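PDB 3VV5: amino acid ABC transporter, binding protein from Thermus thermophilus, which binds amino acids such as the lysine analogue S-(2-aminoethyl)-L-cysteine outside the cell membrane, probably delivering them to an ABC transporter for uptake. Local coordinates for residues 67-72 with 233-238. Numbering follows the deposited sequence.
Sequences NAIAER and NRALAE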
# COMPACT_ATOMS: atom_id res chain seq x y z
N ASN A 67 0.22 13.39 -5.95
CA ASN A 67 -0.14 14.73 -6.46
C ASN A 67 1.03 15.72 -6.34
O ASN A 67 1.30 16.48 -7.28
CB ASN A 67 -1.38 15.29 -5.76
CG ASN A 67 -2.69 14.69 -6.27
OD1 ASN A 67 -3.71 14.77 -5.59
ND2 ASN A 67 -2.69 14.13 -7.46
N ALA A 68 1.71 15.73 -5.18
CA ALA A 68 2.87 16.60 -4.93
C ALA A 68 4.03 16.31 -5.89
O ALA A 68 4.69 17.22 -6.38
CB ALA A 68 3.35 16.47 -3.47
N ILE A 69 4.28 15.02 -6.12
CA ILE A 69 5.30 14.59 -7.08
C ILE A 69 4.97 15.07 -8.49
O ILE A 69 5.82 15.66 -9.16
CB ILE A 69 5.46 13.05 -7.07
CG1 ILE A 69 6.19 12.61 -5.81
CG2 ILE A 69 6.18 12.58 -8.33
CD1 ILE A 69 6.16 11.11 -5.58
N ALA A 70 3.74 14.81 -8.94
CA ALA A 70 3.29 15.31 -10.25
C ALA A 70 3.48 16.82 -10.37
O ALA A 70 3.97 17.33 -11.41
CB ALA A 70 1.83 14.92 -10.49
N GLU A 71 3.10 17.55 -9.32
CA GLU A 71 3.18 19.01 -9.31
C GLU A 71 4.61 19.51 -9.41
O GLU A 71 4.91 20.44 -10.19
CB GLU A 71 2.50 19.56 -8.06
CG GLU A 71 0.98 19.58 -8.18
CD GLU A 71 0.27 19.64 -6.83
OE1 GLU A 71 0.89 20.08 -5.83
OE2 GLU A 71 -0.92 19.25 -6.79
N ARG A 72 5.51 18.90 -8.64
CA ARG A 72 6.93 19.25 -8.71
C ARG A 72 7.53 18.98 -10.10
O ARG A 72 8.42 19.72 -10.54
CB ARG A 72 7.74 18.52 -7.63
CG ARG A 72 9.25 18.90 -7.56
CD ARG A 72 9.50 20.42 -7.50
NE ARG A 72 10.91 20.73 -7.26
CZ ARG A 72 11.44 20.82 -6.05
NH1 ARG A 72 12.72 21.09 -5.91
NH2 ARG A 72 10.69 20.62 -4.99
N ASN A 233 12.21 9.34 -8.67
CA ASN A 233 13.19 9.36 -7.58
C ASN A 233 13.63 10.78 -7.23
O ASN A 233 13.78 11.13 -6.05
CB ASN A 233 14.42 8.50 -7.95
CG ASN A 233 14.21 7.03 -7.63
OD1 ASN A 233 13.54 6.69 -6.65
ND2 ASN A 233 14.78 6.18 -8.44
N ARG A 234 13.85 11.58 -8.26
CA ARG A 234 14.29 12.96 -8.06
C ARG A 234 13.23 13.77 -7.29
O ARG A 234 13.54 14.40 -6.28
CB ARG A 234 14.64 13.64 -9.39
CG ARG A 234 14.93 15.15 -9.21
CD ARG A 234 15.29 15.90 -10.50
NE ARG A 234 14.15 15.99 -11.44
CZ ARG A 234 14.00 15.23 -12.53
NH1 ARG A 234 12.96 15.41 -13.33
NH2 ARG A 234 14.90 14.30 -12.82
N ALA A 235 11.98 13.72 -7.75
CA ALA A 235 10.89 14.42 -7.09
C ALA A 235 10.68 13.95 -5.65
O ALA A 235 10.45 14.77 -4.77
CB ALA A 235 9.58 14.33 -7.92
N LEU A 236 10.77 12.64 -5.39
CA LEU A 236 10.61 12.11 -4.03
C LEU A 236 11.69 12.66 -3.10
O LEU A 236 11.40 13.16 -2.01
CB LEU A 236 10.64 10.55 -4.03
CG LEU A 236 10.51 9.88 -2.64
CD1 LEU A 236 9.19 10.20 -1.97
CD2 LEU A 236 10.73 8.33 -2.68
N ALA A 237 12.94 12.61 -3.56
CA ALA A 237 14.06 13.13 -2.77
C ALA A 237 13.92 14.63 -2.52
O ALA A 237 14.18 15.10 -1.41
CB ALA A 237 15.40 12.81 -3.44
N GLU A 238 13.45 15.36 -3.52
CA GLU A 238 13.16 16.81 -3.37
C GLU A 238 12.04 17.09 -2.36
O GLU A 238 12.14 18.05 -1.58
CB GLU A 238 12.87 17.45 -4.74
CG GLU A 238 14.15 17.60 -5.61
CD GLU A 238 13.91 18.01 -7.07
OE1 GLU A 238 12.76 17.97 -7.53
OE2 GLU A 238 14.90 18.37 -7.77
O HOH W 1 13.64 20.57 -2.77
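Arg-72 and Glu-238 meet flat against flat: OE1 of the carboxylate lies over one face of the guanidinium, offset toward the rim, the two planes only 16° apart, while the side chains that carry them cross at about a right angle. OE1 of Glu-238 sits 3.3 Å from NE of Arg-72, yet well above the guanidinium plane, so this salt bridge rests on charge alone and no N-H is aimed at the oxygen. The CB bond of Arg-72 points toward 233-238; CG stands opposite the backbone N (chi1 -176°), and a bend at chi2 lays the head across the glutamate, where NH1 comes 3.5 Å from CD of Glu-238. Other partners take the terminal nitrogens: NH2 forms a salt bridge with Asp-242, one turn further along the second helix, and NH1 makes a weak hydrogen bond to a water lying in plane at the guanidinium edge, which in turn donates to O of Glu-238 at 3.2 Å. Within 67-72 and 233-238 the backbones come nearest at Ile-69 and Ala-235, their CA atoms 5.6 Å apart. Ile-69 brings CG2 to within 3.8 Å of the methyl CB of Ala-235, and its side chain also touches Leu-232, Leu-239 and Met-219, the last from strand 206-222. The contact thus joins two helices of one lobe of this family 3 solute-binding fold, with a buried apolar seam and a charged pair at its exposed margin. Replacing Glu-238 by alanine would probably cost Arg-72 the carboxylate stacked on its guanidinium, leaving its head freer to turn. Stacked rather than end-on, the carboxylate probably offsets part of the arginine's charge across its face, while NH1 and NH2 bond to water and Asp-242.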